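Local coordinates for protein O-ureido-L-serine synthase (Streptomyces lavendulae, PDB 3X44) that uses pyridoxal 5'-phosphate to add hydroxyurea to O-acetyl-L-serine, yielding O-ureido-L-serine for D-cycloserine biosynthesis, and also makes L-cysteine from sulfide, at residues 39-44 with 294-299; 67-72 with 119-124; 74-79 with 99-104; 91-96 with 103-108. The protein carries 1 engineered substitution. One frame throughout, in Å; residues are numbered along the deposited sequence.

Contact 1: residues 39-44 with 294-299. Engineered in segment 39-44: A43 (natural residue Lys).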
loop_
_atom_site.group_PDB
_atom_site.type_symbol
_atom_site.label_atom_id
_atom_site.label_comp_id
_atom_site.label_asym_id
_atom_site.label_seq_id
_atom_site.Cartn_x
_atom_site.Cartn_y
_atom_site.Cartn_z
ATOM N N GLY A 39 -18.105 0.127 -2.621
ATOM C CA GLY A 39 -19.544 0.055 -2.441
ATOM C C GLY A 39 -19.998 0.673 -1.122
ATOM O O GLY A 39 -21.196 0.857 -0.901
ATOM N N GLY A 40 -19.048 0.995 -0.247
ATOM C CA GLY A 40 -19.385 1.603 1.028
ATOM C C GLY A 40 -19.618 0.630 2.171
ATOM O O GLY A 40 -20.050 1.027 3.248
ATOM N N SER A 41 -19.326 -0.646 1.950
ATOM C CA SER A 41 -19.526 -1.639 2.996
ATOM C C SER A 41 -18.847 -2.972 2.709
ATOM O O SER A 41 -18.382 -3.232 1.599
ATOM C CB SER A 41 -21.025 -1.878 3.214
ATOM O OG SER A 41 -21.505 -2.895 2.350
ATOM N N VAL A 42 -18.820 -3.815 3.733
ATOM C CA VAL A 42 -18.215 -5.136 3.664
ATOM C C VAL A 42 -18.887 -6.032 2.611
ATOM O O VAL A 42 -18.300 -7.011 2.151
ATOM C CB VAL A 42 -18.296 -5.815 5.054
ATOM C CG1 VAL A 42 -19.737 -6.052 5.415
ATOM C CG2 VAL A 42 -17.497 -7.113 5.075
ATOM N N ALA A 43 -20.110 -5.688 2.223
ATOM C CA ALA A 43 -20.858 -6.474 1.243
ATOM C C ALA A 43 -20.120 -6.616 -0.082
ATOM O O ALA A 43 -20.362 -7.551 -0.841
ATOM C CB ALA A 43 -22.235 -5.842 1.014
ATOM N N ASP A 44 -19.222 -5.678 -0.358
ATOM C CA ASP A 44 -18.451 -5.697 -1.594
ATOM C C ASP A 44 -17.632 -6.984 -1.745
ATOM O O ASP A 44 -17.438 -7.483 -2.859
ATOM C CB ASP A 44 -17.491 -4.511 -1.628
ATOM C CG ASP A 44 -18.161 -3.211 -2.031
ATOM O OD1 ASP A 44 -17.419 -2.280 -2.394
ATOM O OD2 ASP A 44 -19.404 -3.104 -1.986
ATOM N N GLY A 294 -22.098 5.285 7.792
ATOM C CA GLY A 294 -23.337 5.725 8.403
ATOM C C GLY A 294 -24.198 6.531 7.434
ATOM O O GLY A 294 -25.356 6.809 7.718
ATOM N N GLU A 295 -23.645 6.898 6.282
ATOM C CA GLU A 295 -24.383 7.705 5.306
ATOM C C GLU A 295 -25.650 7.089 4.699
ATOM O O GLU A 295 -26.434 7.794 4.067
ATOM C CB GLU A 295 -23.447 8.166 4.181
ATOM C CG GLU A 295 -23.675 9.628 3.758
ATOM C CD GLU A 295 -22.525 10.214 2.948
ATOM O OE1 GLU A 295 -22.782 11.108 2.114
ATOM O OE2 GLU A 295 -21.365 9.787 3.141
ATOM N N ARG A 296 -25.864 5.787 4.863
ATOM C CA ARG A 296 -27.095 5.206 4.327
ATOM C C ARG A 296 -28.111 5.010 5.453
ATOM O O ARG A 296 -29.040 4.211 5.343
ATOM C CB ARG A 296 -26.827 3.876 3.586
ATOM C CG ARG A 296 -25.953 2.844 4.294
ATOM C CD ARG A 296 -25.316 1.894 3.281
ATOM N NE ARG A 296 -24.505 2.609 2.292
ATOM C CZ ARG A 296 -23.576 2.045 1.518
ATOM N NH1 ARG A 296 -23.321 0.743 1.604
ATOM N NH2 ARG A 296 -22.891 2.794 0.657
ATOM N N TYR A 297 -27.937 5.781 6.525
ATOM C CA TYR A 297 -28.806 5.709 7.692
ATOM C C TYR A 297 -29.376 7.070 8.083
ATOM O O TYR A 297 -29.973 7.220 9.151
ATOM C CB TYR A 297 -28.026 5.124 8.874
ATOM C CG TYR A 297 -27.539 3.718 8.623
ATOM C CD1 TYR A 297 -28.293 2.620 9.033
ATOM C CD2 TYR A 297 -26.340 3.487 7.950
ATOM C CE1 TYR A 297 -27.869 1.323 8.778
ATOM C CE2 TYR A 297 -25.910 2.201 7.691
ATOM C CZ TYR A 297 -26.677 1.116 8.106
ATOM O OH TYR A 297 -26.243 -0.168 7.853
ATOM N N LEU A 298 -29.194 8.059 7.213
ATOM C CA LEU A 298 -29.686 9.403 7.470
ATOM C C LEU A 298 -31.173 9.416 7.800
ATOM O O LEU A 298 -31.629 10.233 8.598
ATOM C CB LEU A 298 -29.446 10.299 6.252
ATOM C CG LEU A 298 -28.033 10.795 5.942
ATOM C CD1 LEU A 298 -28.134 12.129 5.225
ATOM C CD2 LEU A 298 -27.225 10.935 7.210
ATOM N N SER A 299 -31.919 8.511 7.175
ATOM C CA SER A 299 -33.361 8.417 7.363
ATOM C C SER A 299 -33.767 7.427 8.443
ATOM O O SER A 299 -34.949 7.143 8.605
ATOM C CB SER A 299 -34.027 7.997 6.055
ATOM O OG SER A 299 -33.814 6.613 5.810
#

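Contact 2: residues 67-72 with 119-124. With PUS ((E)-O-(carbamoylamino)-N-({3-hydroxy-2-methyl-5-[(phosphonooxy)methyl]pyridin-4-yl}methylidene)-L-serine), chain C.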
loop_
_atom_site.group_PDB
_atom_site.type_symbol
_atom_site.label_atom_id
_atom_site.label_comp_id
_atom_site.label_asym_id
_atom_site.label_seq_id
_atom_site.Cartn_x
_atom_site.Cartn_y
_atom_site.Cartn_z
ATOM N N VAL A 67 -30.135 -12.202 -9.128
ATOM C CA VAL A 67 -31.189 -11.855 -8.182
ATOM C C VAL A 67 -30.806 -12.315 -6.784
ATOM O O VAL A 67 -30.256 -13.407 -6.608
ATOM C CB VAL A 67 -32.548 -12.496 -8.566
ATOM C CG1 VAL A 67 -32.491 -14.009 -8.390
ATOM C CG2 VAL A 67 -33.657 -11.907 -7.705
ATOM N N GLU A 68 -31.101 -11.478 -5.795
ATOM C CA GLU A 68 -30.767 -11.798 -4.412
ATOM C C GLU A 68 -31.656 -11.074 -3.402
ATOM O O GLU A 68 -32.076 -9.937 -3.629
ATOM C CB GLU A 68 -29.307 -11.434 -4.148
ATOM C CG GLU A 68 -28.876 -11.641 -2.709
ATOM C CD GLU A 68 -28.830 -13.104 -2.340
ATOM O OE1 GLU A 68 -29.910 -13.726 -2.232
ATOM O OE2 GLU A 68 -27.714 -13.633 -2.163
ATOM N N CYS A 69 -31.965 -11.751 -2.302
ATOM C CA CYS A 69 -32.760 -11.144 -1.234
ATOM C C CYS A 69 -31.703 -10.526 -0.332
ATOM O O CYS A 69 -30.772 -11.209 0.092
ATOM C CB CYS A 69 -33.551 -12.192 -0.446
ATOM S SG CYS A 69 -34.205 -11.535 1.102
ATOM N N THR A 70 -31.839 -9.242 -0.038
ATOM C CA THR A 70 -30.828 -8.565 0.760
ATOM C C THR A 70 -31.416 -7.599 1.782
ATOM O O THR A 70 -32.561 -7.172 1.644
ATOM C CB THR A 70 -29.892 -7.775 -0.186
ATOM O OG1 THR A 70 -28.972 -6.993 0.574
ATOM C CG2 THR A 70 -30.715 -6.837 -1.066
ATOM N N SER A 71 -30.631 -7.270 2.807
ATOM C CA SER A 71 -31.059 -6.296 3.813
ATOM C C SER A 71 -30.608 -4.927 3.305
ATOM O O SER A 71 -30.812 -3.906 3.968
ATOM C CB SER A 71 -30.418 -6.577 5.184
ATOM O OG SER A 71 -29.000 -6.520 5.134
ATOM N N GLY A 72 -29.981 -4.916 2.131
ATOM C CA GLY A 72 -29.527 -3.660 1.550
ATOM C C GLY A 72 -28.121 -3.626 0.966
ATOM O O GLY A 72 -27.946 -3.489 -0.239
ATOM N N LEU A 119 -41.795 -10.250 7.207
ATOM C CA LEU A 119 -41.602 -11.635 6.767
ATOM C C LEU A 119 -40.148 -12.100 6.906
ATOM O O LEU A 119 -39.854 -13.294 6.805
ATOM C CB LEU A 119 -42.040 -11.797 5.308
ATOM C CG LEU A 119 -43.521 -11.634 4.970
ATOM C CD1 LEU A 119 -43.684 -11.706 3.462
ATOM C CD2 LEU A 119 -44.356 -12.713 5.656
ATOM N N GLY A 120 -39.241 -11.153 7.135
ATOM C CA GLY A 120 -37.834 -11.489 7.280
ATOM C C GLY A 120 -37.205 -11.974 5.989
ATOM O O GLY A 120 -37.874 -12.066 4.955
ATOM N N SER A 121 -35.916 -12.297 6.046
ATOM C CA SER A 121 -35.199 -12.771 4.876
ATOM C C SER A 121 -35.688 -14.150 4.452
ATOM O O SER A 121 -35.439 -14.589 3.337
ATOM C CB SER A 121 -33.701 -12.814 5.161
ATOM O OG SER A 121 -33.184 -11.502 5.291
ATOM N N LYS A 122 -36.388 -14.836 5.341
ATOM C CA LYS A 122 -36.896 -16.143 4.986
ATOM C C LYS A 122 -37.908 -15.913 3.873
ATOM O O LYS A 122 -37.878 -16.589 2.843
ATOM C CB LYS A 122 -37.561 -16.815 6.186
ATOM C CG LYS A 122 -37.914 -18.286 5.930
ATOM C CD LYS A 122 -38.605 -18.924 7.129
ATOM C CE LYS A 122 -37.669 -19.013 8.329
ATOM N NZ LYS A 122 -37.918 -20.244 9.140
ATOM N N GLY A 123 -38.784 -14.931 4.079
ATOM C CA GLY A 123 -39.789 -14.610 3.083
ATOM C C GLY A 123 -39.165 -14.074 1.805
ATOM O O GLY A 123 -39.608 -14.392 0.702
ATOM N N GLY A 124 -38.129 -13.257 1.953
ATOM C CA GLY A 124 -37.461 -12.692 0.794
ATOM C C GLY A 124 -36.770 -13.717 -0.088
ATOM O O GLY A 124 -36.777 -13.601 -1.313
HETATM N N PUS C . -25.722 -7.701 4.993
HETATM C CA PUS C . -26.269 -8.725 4.014
HETATM C CB PUS C . -27.140 -9.810 4.742
HETATM O OG PUS C . -28.289 -9.157 5.449
HETATM N ND PUS C . -29.443 -10.027 5.482
HETATM C CE PUS C . -29.995 -10.360 6.670
HETATM N NZ2 PUS C . -29.285 -10.233 7.805
HETATM O OZ1 PUS C . -31.112 -10.768 6.714
HETATM C C PUS C . -27.130 -7.993 2.962
HETATM O O PUS C . -26.958 -6.821 2.775
HETATM O OT PUS C . -27.965 -8.595 2.330
HETATM C C2 PUS C . -24.263 -4.743 7.976
HETATM C C3 PUS C . -24.666 -5.650 6.886
HETATM C C4 PUS C . -24.408 -7.088 7.029
HETATM C C5 PUS C . -23.733 -7.568 8.241
HETATM C C6 PUS C . -23.360 -6.584 9.268
HETATM C C2A PUS C . -24.548 -3.270 7.884
HETATM C C4A PUS C . -24.966 -8.083 6.036
HETATM C C5A PUS C . -23.428 -9.043 8.448
HETATM N N1 PUS C . -23.639 -5.245 9.099
HETATM O O3 PUS C . -25.203 -5.153 5.756
HETATM O O1P PUS C . -23.393 -11.200 6.292
HETATM O O2P PUS C . -21.072 -11.319 6.720
HETATM O O3P PUS C . -22.619 -11.707 8.483
HETATM O O4P PUS C . -22.323 -9.471 7.584
HETATM P P PUS C . -22.358 -10.930 7.271
HETATM O O HOH W 1 -31.317 -10.960 3.206
#

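Contact 3: residues 74-79 with 99-104. With PUS ((E)-O-(carbamoylamino)-N-({3-hydroxy-2-methyl-5-[(phosphonooxy)methyl]pyridin-4-yl}methylidene)-L-serine), chain C.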
loop_
_atom_site.group_PDB
_atom_site.type_symbol
_atom_site.label_atom_id
_atom_site.label_comp_id
_atom_site.label_asym_id
_atom_site.label_seq_id
_atom_site.Cartn_x
_atom_site.Cartn_y
_atom_site.Cartn_z
ATOM N N VAL A 74 -25.811 -5.946 0.414
ATOM C CA VAL A 74 -25.462 -6.896 -0.630
ATOM C C VAL A 74 -26.110 -6.460 -1.944
ATOM O O VAL A 74 -25.515 -6.593 -3.009
ATOM C CB VAL A 74 -25.878 -8.326 -0.249
ATOM C CG1 VAL A 74 -25.937 -9.209 -1.482
ATOM C CG2 VAL A 74 -24.856 -8.888 0.732
ATOM N N GLY A 75 -27.321 -5.918 -1.859
ATOM C CA GLY A 75 -27.995 -5.437 -3.053
ATOM C C GLY A 75 -27.200 -4.301 -3.686
ATOM O O GLY A 75 -27.032 -4.250 -4.902
ATOM N N ILE A 76 -26.703 -3.389 -2.856
ATOM C CA ILE A 76 -25.916 -2.264 -3.341
ATOM C C ILE A 76 -24.640 -2.757 -4.032
ATOM O O ILE A 76 -24.317 -2.334 -5.144
ATOM C CB ILE A 76 -25.533 -1.314 -2.178
ATOM C CG1 ILE A 76 -26.774 -0.576 -1.685
ATOM C CG2 ILE A 76 -24.496 -0.305 -2.634
ATOM C CD1 ILE A 76 -26.588 0.116 -0.340
ATOM N N ALA A 77 -23.930 -3.662 -3.369
ATOM C CA ALA A 77 -22.690 -4.213 -3.897
ATOM C C ALA A 77 -22.895 -5.024 -5.182
ATOM O O ALA A 77 -22.200 -4.812 -6.171
ATOM C CB ALA A 77 -22.015 -5.071 -2.832
ATOM N N LEU A 78 -23.838 -5.960 -5.169
ATOM C CA LEU A 78 -24.083 -6.759 -6.366
ATOM C C LEU A 78 -24.444 -5.821 -7.516
ATOM O O LEU A 78 -24.027 -6.026 -8.656
ATOM C CB LEU A 78 -25.200 -7.778 -6.118
ATOM C CG LEU A 78 -24.671 -9.078 -5.494
ATOM C CD1 LEU A 78 -25.784 -9.913 -4.906
ATOM C CD2 LEU A 78 -23.922 -9.857 -6.561
ATOM N N ALA A 79 -25.196 -4.771 -7.202
ATOM C CA ALA A 79 -25.587 -3.801 -8.215
ATOM C C ALA A 79 -24.325 -3.181 -8.794
ATOM O O ALA A 79 -24.167 -3.085 -10.013
ATOM C CB ALA A 79 -26.468 -2.723 -7.602
ATOM N N VAL A 99 -34.391 3.822 2.958
ATOM C CA VAL A 99 -34.599 4.226 1.576
ATOM C C VAL A 99 -33.280 4.466 0.853
ATOM O O VAL A 99 -33.200 4.284 -0.364
ATOM C CB VAL A 99 -35.515 5.485 1.483
ATOM C CG1 VAL A 99 -34.870 6.682 2.191
ATOM C CG2 VAL A 99 -35.799 5.809 0.022
ATOM N N GLU A 100 -32.245 4.846 1.604
ATOM C CA GLU A 100 -30.924 5.070 1.022
ATOM C C GLU A 100 -30.500 3.803 0.276
ATOM O O GLU A 100 -29.867 3.868 -0.780
ATOM C CB GLU A 100 -29.898 5.394 2.118
ATOM C CG GLU A 100 -29.987 6.827 2.660
ATOM C CD GLU A 100 -30.799 6.909 3.949
ATOM O OE1 GLU A 100 -31.630 6.008 4.179
ATOM O OE2 GLU A 100 -30.611 7.872 4.729
ATOM N N ARG A 101 -30.851 2.653 0.843
ATOM C CA ARG A 101 -30.537 1.366 0.233
ATOM C C ARG A 101 -31.269 1.241 -1.104
ATOM O O ARG A 101 -30.686 0.816 -2.101
ATOM C CB ARG A 101 -30.965 0.226 1.154
ATOM C CG ARG A 101 -30.022 -0.050 2.309
ATOM C CD ARG A 101 -30.770 -0.702 3.467
ATOM N NE ARG A 101 -29.854 -1.426 4.340
ATOM C CZ ARG A 101 -29.115 -0.851 5.283
ATOM N NH1 ARG A 101 -29.187 0.462 5.477
ATOM N NH2 ARG A 101 -28.286 -1.582 6.012
ATOM N N ARG A 102 -32.551 1.602 -1.126
ATOM C CA ARG A 102 -33.316 1.530 -2.370
ATOM C C ARG A 102 -32.697 2.438 -3.437
ATOM O O ARG A 102 -32.559 2.057 -4.600
ATOM C CB ARG A 102 -34.765 1.977 -2.155
ATOM C CG ARG A 102 -35.622 1.069 -1.283
ATOM C CD ARG A 102 -36.972 1.735 -1.077
ATOM N NE ARG A 102 -37.724 1.156 0.029
ATOM C CZ ARG A 102 -39.035 1.298 0.194
ATOM N NH1 ARG A 102 -39.635 0.733 1.233
ATOM N NH2 ARG A 102 -39.746 2.000 -0.676
ATOM N N LYS A 103 -32.326 3.644 -3.031
ATOM C CA LYS A 103 -31.763 4.600 -3.965
ATOM C C LYS A 103 -30.392 4.191 -4.468
ATOM O O LYS A 103 -30.071 4.389 -5.643
ATOM C CB LYS A 103 -31.688 5.985 -3.316
ATOM C CG LYS A 103 -33.022 6.715 -3.293
ATOM C CD LYS A 103 -32.889 8.097 -2.677
ATOM C CE LYS A 103 -34.226 8.820 -2.655
ATOM N NZ LYS A 103 -34.092 10.204 -3.172
ATOM N N LEU A 104 -29.584 3.612 -3.588
ATOM C CA LEU A 104 -28.245 3.196 -3.979
ATOM C C LEU A 104 -28.320 2.062 -4.990
ATOM O O LEU A 104 -27.600 2.058 -5.991
ATOM C CB LEU A 104 -27.441 2.776 -2.747
ATOM C CG LEU A 104 -26.756 3.939 -2.013
ATOM C CD1 LEU A 104 -25.748 3.401 -1.007
ATOM C CD2 LEU A 104 -26.056 4.834 -3.018
HETATM N N PUS C . -25.722 -7.701 4.993
HETATM C CA PUS C . -26.269 -8.725 4.014
HETATM C CB PUS C . -27.140 -9.810 4.742
HETATM O OG PUS C . -28.289 -9.157 5.449
HETATM N ND PUS C . -29.443 -10.027 5.482
HETATM C CE PUS C . -29.995 -10.360 6.670
HETATM N NZ2 PUS C . -29.285 -10.233 7.805
HETATM O OZ1 PUS C . -31.112 -10.768 6.714
HETATM C C PUS C . -27.130 -7.993 2.962
HETATM O O PUS C . -26.958 -6.821 2.775
HETATM O OT PUS C . -27.965 -8.595 2.330
HETATM C C2 PUS C . -24.263 -4.743 7.976
HETATM C C3 PUS C . -24.666 -5.650 6.886
HETATM C C4 PUS C . -24.408 -7.088 7.029
HETATM C C5 PUS C . -23.733 -7.568 8.241
HETATM C C6 PUS C . -23.360 -6.584 9.268
HETATM C C2A PUS C . -24.548 -3.270 7.884
HETATM C C4A PUS C . -24.966 -8.083 6.036
HETATM C C5A PUS C . -23.428 -9.043 8.448
HETATM N N1 PUS C . -23.639 -5.245 9.099
HETATM O O3 PUS C . -25.203 -5.153 5.756
HETATM O O1P PUS C . -23.393 -11.200 6.292
HETATM O O2P PUS C . -21.072 -11.319 6.720
HETATM O O3P PUS C . -22.619 -11.707 8.483
HETATM O O4P PUS C . -22.323 -9.471 7.584
HETATM P P PUS C . -22.358 -10.930 7.271
#

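Contact 4: residues 91-96 with 103-108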
loop_
_atom_site.group_PDB
_atom_site.type_symbol
_atom_site.label_atom_id
_atom_site.label_comp_id
_atom_site.label_asym_id
_atom_site.label_seq_id
_atom_site.Cartn_x
_atom_site.Cartn_y
_atom_site.Cartn_z
ATOM N N ALA A 91 -32.791 -6.686 -6.937
ATOM C CA ALA A 91 -32.758 -6.836 -5.487
ATOM C C ALA A 91 -34.143 -7.132 -4.917
ATOM O O ALA A 91 -35.134 -6.541 -5.338
ATOM C CB ALA A 91 -32.196 -5.576 -4.846
ATOM N N VAL A 92 -34.193 -8.065 -3.970
ATOM C CA VAL A 92 -35.425 -8.448 -3.289
ATOM C C VAL A 92 -35.173 -7.973 -1.865
ATOM O O VAL A 92 -34.407 -8.590 -1.137
ATOM C CB VAL A 92 -35.620 -9.976 -3.286
ATOM C CG1 VAL A 92 -36.726 -10.355 -2.312
ATOM C CG2 VAL A 92 -35.960 -10.457 -4.689
ATOM N N MET A 93 -35.816 -6.879 -1.471
ATOM C CA MET A 93 -35.579 -6.308 -0.151
ATOM C C MET A 93 -36.816 -5.958 0.666
ATOM O O MET A 93 -37.814 -5.490 0.130
ATOM C CB MET A 93 -34.708 -5.057 -0.319
ATOM C CG MET A 93 -34.225 -4.435 0.971
ATOM S SD MET A 93 -32.966 -3.190 0.625
ATOM C CE MET A 93 -33.840 -2.101 -0.526
ATOM N N GLY A 94 -36.736 -6.191 1.973
ATOM C CA GLY A 94 -37.850 -5.871 2.849
ATOM C C GLY A 94 -38.161 -4.396 2.712
ATOM O O GLY A 94 -37.250 -3.591 2.528
ATOM N N ASP A 95 -39.437 -4.030 2.814
ATOM C CA ASP A 95 -39.831 -2.633 2.657
ATOM C C ASP A 95 -39.469 -1.717 3.820
ATOM O O ASP A 95 -39.650 -0.500 3.721
ATOM C CB ASP A 95 -41.334 -2.541 2.420
ATOM C CG ASP A 95 -42.143 -3.107 3.575
ATOM O OD1 ASP A 95 -41.550 -3.507 4.604
ATOM O OD2 ASP A 95 -43.380 -3.152 3.446
ATOM N N THR A 96 -38.962 -2.287 4.911
ATOM C CA THR A 96 -38.609 -1.489 6.079
ATOM C C THR A 96 -37.154 -1.030 6.150
ATOM O O THR A 96 -36.813 -0.191 6.985
ATOM C CB THR A 96 -38.959 -2.231 7.386
ATOM O OG1 THR A 96 -38.494 -3.583 7.316
ATOM C CG2 THR A 96 -40.473 -2.230 7.602
ATOM N N LYS A 103 -32.326 3.644 -3.031
ATOM C CA LYS A 103 -31.763 4.600 -3.965
ATOM C C LYS A 103 -30.392 4.191 -4.468
ATOM O O LYS A 103 -30.071 4.389 -5.643
ATOM C CB LYS A 103 -31.688 5.985 -3.316
ATOM C CG LYS A 103 -33.022 6.715 -3.293
ATOM C CD LYS A 103 -32.889 8.097 -2.677
ATOM C CE LYS A 103 -34.226 8.820 -2.655
ATOM N NZ LYS A 103 -34.092 10.204 -3.172
ATOM N N LEU A 104 -29.584 3.612 -3.588
ATOM C CA LEU A 104 -28.245 3.196 -3.979
ATOM C C LEU A 104 -28.320 2.062 -4.990
ATOM O O LEU A 104 -27.600 2.058 -5.991
ATOM C CB LEU A 104 -27.441 2.776 -2.747
ATOM C CG LEU A 104 -26.756 3.939 -2.013
ATOM C CD1 LEU A 104 -25.748 3.401 -1.007
ATOM C CD2 LEU A 104 -26.056 4.834 -3.018
ATOM N N ILE A 105 -29.202 1.106 -4.734
ATOM C CA ILE A 105 -29.369 -0.010 -5.649
ATOM C C ILE A 105 -29.772 0.559 -7.011
ATOM O O ILE A 105 -29.229 0.172 -8.048
ATOM C CB ILE A 105 -30.445 -0.993 -5.132
ATOM C CG1 ILE A 105 -29.919 -1.701 -3.876
ATOM C CG2 ILE A 105 -30.781 -2.021 -6.219
ATOM C CD1 ILE A 105 -30.965 -2.430 -3.055
ATOM N N ARG A 106 -30.706 1.504 -6.996
ATOM C CA ARG A 106 -31.177 2.133 -8.221
ATOM C C ARG A 106 -30.052 2.862 -8.947
ATOM O O ARG A 106 -29.944 2.786 -10.170
ATOM C CB ARG A 106 -32.299 3.128 -7.910
ATOM C CG ARG A 106 -33.585 2.478 -7.449
ATOM C CD ARG A 106 -34.342 1.903 -8.627
ATOM N NE ARG A 106 -35.730 1.621 -8.288
ATOM C CZ ARG A 106 -36.521 0.818 -8.990
ATOM N NH1 ARG A 106 -36.060 0.211 -10.076
ATOM N NH2 ARG A 106 -37.775 0.620 -8.604
ATOM N N ALA A 107 -29.211 3.559 -8.187
ATOM C CA ALA A 107 -28.104 4.312 -8.760
ATOM C C ALA A 107 -27.189 3.442 -9.617
ATOM O O ALA A 107 -26.765 3.849 -10.702
ATOM C CB ALA A 107 -27.301 4.985 -7.651
ATOM N N TYR A 108 -26.880 2.244 -9.133
ATOM C CA TYR A 108 -26.011 1.341 -9.878
ATOM C C TYR A 108 -26.752 0.643 -11.019
ATOM O O TYR A 108 -26.168 -0.160 -11.751
ATOM C CB TYR A 108 -25.398 0.298 -8.934
ATOM C CG TYR A 108 -24.356 0.880 -8.004
ATOM C CD1 TYR A 108 -23.179 1.443 -8.511
ATOM C CD2 TYR A 108 -24.549 0.878 -6.620
ATOM C CE1 TYR A 108 -22.218 1.992 -7.653
ATOM C CE2 TYR A 108 -23.591 1.424 -5.763
ATOM C CZ TYR A 108 -22.434 1.977 -6.285
ATOM O OH TYR A 108 -21.493 2.510 -5.436
#

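Contact 1: residues 39-44 with 294-299
The guanidinium of R296 meets the 39-44 loop in two ways: the carbonyl oxygen of G39 sits at its edge, in the plane of the group, while the oxygen of G40 lies over one face. CB of S41 comes in obliquely. Both terminal nitrogens grip the same oxygen end-on: R296 NH2 is 3.0 Å from G39 O with an N-H...O angle of 157°, and R296 NH1 follows at 3.3 Å. They reach G39 O from opposite faces of its carbonyl plane. R296 gets there by a bend at chi3 (58°) in its chain. On the loop side, G40 sits at a positive phi (91°), and the carbonyls of G39 and G40 both come to the arginine. S41 then caps the following helix, its OG accepting from A43 N at 3.1 Å. A43 is an engineered residue at the site of the cofactor-binding lysine. R296 NH1 also bonds N73 OD1, and NH2 forms a salt bridge to E295 of the second subunit. One guanidinium thus satisfies a buried main-chain oxygen while its positive charge is probably offset by that glutamate, tying the segment that leads to the cofactor-attachment site to the 294-299 loop and the second subunit.

Contact 2: residues 67-72 with 119-124
C69 leaves strand 65-70 toward the helix 120-135, and its CB already lies 3.6 Å from the carbonyl carbon of G124. One bond further, SG settles 3.5 Å from CA of G124, with the carbonyl oxygen of S121 more loosely placed at 4.0 Å. A chi1 of 166°, with SG anti to the backbone N, carries the sulfur onto this part of the helix, where the bare CA of G124 lets strand and helix come within 5.3 Å, CA of C69 to CA of G124. The polar half of the contact is built around the bound reaction product, held as its external aldimine. T70 OG1 donates to the carboxylate oxygen OT of PUS at 2.6 Å, joined by the amide of S71, whose OG in turn donates to the aminooxy (N-O) oxygen OG of PUS. From the helix, S121 OG donates to the ureido oxygen OZ1 of PUS at 2.6 Å. A water bridges the two segments, donating to C69 O and to S121 OG and accepting from PUS ND. T70 OG1 also accepts from G72 N, closing an ST turn. The two segments therefore read different parts of the product: T70 and S71 take its carboxylate and N-O oxygen, S121 its ureido group.

Contact 3: residues 74-79 with 99-104
I76 and L104 carry the apolar part of the contact, where helix 73-85 packs against helix 99-107. The two side chains cross obliquely: CD1 of I76 presses on CD1 of L104 at 3.5 Å, closer than usual for two methyl carbons, and CG1 of I76 lies 3.6 Å from CB of L104. CG1 of I76 and CG of L104 each lie anti to their own carbonyl carbon (chi1 -70° and -85°), which sends the CG1-CD1 arm of I76 toward CB and CD1 of L104. A looser touch joins CD1 of I76 to CG of R101, 4.3 Å apart. These helices belong to successive beta-alpha units of the parallel sheet 65-70, 88-94, 111-115, part of the fold type II architecture of pyridoxal phosphate enzymes. Polar interactions lead away from the apolar patch. V74 N, in the first turn of its helix, donates to the carboxylate oxygen O of PUS at 2.8 Å and 165°, while CG2 of V74 rests 3.3 Å from the carboxylate carbon C of PUS. The guanidinium of R101 is engaged beyond both segments, its NE donating to the backbone oxygen of S71 and its NH2 bonded to Y297 OH. F261 of the second subunit also packs against L104.

Contact 4: residues 91-96 with 103-108
I105 points its longer branch from helix 99-107 at strand 88-94, where CD1 is met by two methyl groups. A91 offers CB, 3.8 Å from CD1 of I105, and M93 brings CE to the same carbon, also at 3.8 Å. The shorter branch of I105, CG2, makes a second and looser touch on A91 CB at 4.1 Å. M93 and I105 run obliquely to each other: the methionine chain is extended through chi1 and chi2, then turns at chi3 (56°), which swings CE round to the isoleucine methyl. A91 and M93, two residues apart, point to the same face of the strand, while V92 between them points to the other. Such alternation lets one isoleucine rest against two strand residues at once through entirely apolar contacts. The arrangement is the inner side of a beta-alpha-beta unit, made of strand 88-94, helix 99-107 and strand 111-115. M93 also touches R101 and R102 of the same helix and L112 of the next strand, whereas V92 faces helix 120-135 on the sheet's other side. Strand 65-70 pairs with the strand at V92, and helix 73-85 lies against L104 and against Y108, just past the helix end.

Contacts 2, 3 and 4 gather in the domain built on the parallel sheet of strands 111-115, 88-94, 65-70 and 138-139. Along the chain all three fall between the two segments of contact 1, and contacts 3 and 4 fall between those of contact 2. Contacts 3 and 4 share K103 and L104 on helix 99-107, with centres only about 5 Å apart; contact 2 joins contact 4 through adjacent strands 65-70 and 88-94, centres about 11 Å apart. Contact 1, centred about 9 Å from contact 3, meets it through S299 with E100. Helix 99-107 thus packs on the sheet and on helix 73-85, while its R101 bonds S71 and Y297 of the ligand pocket.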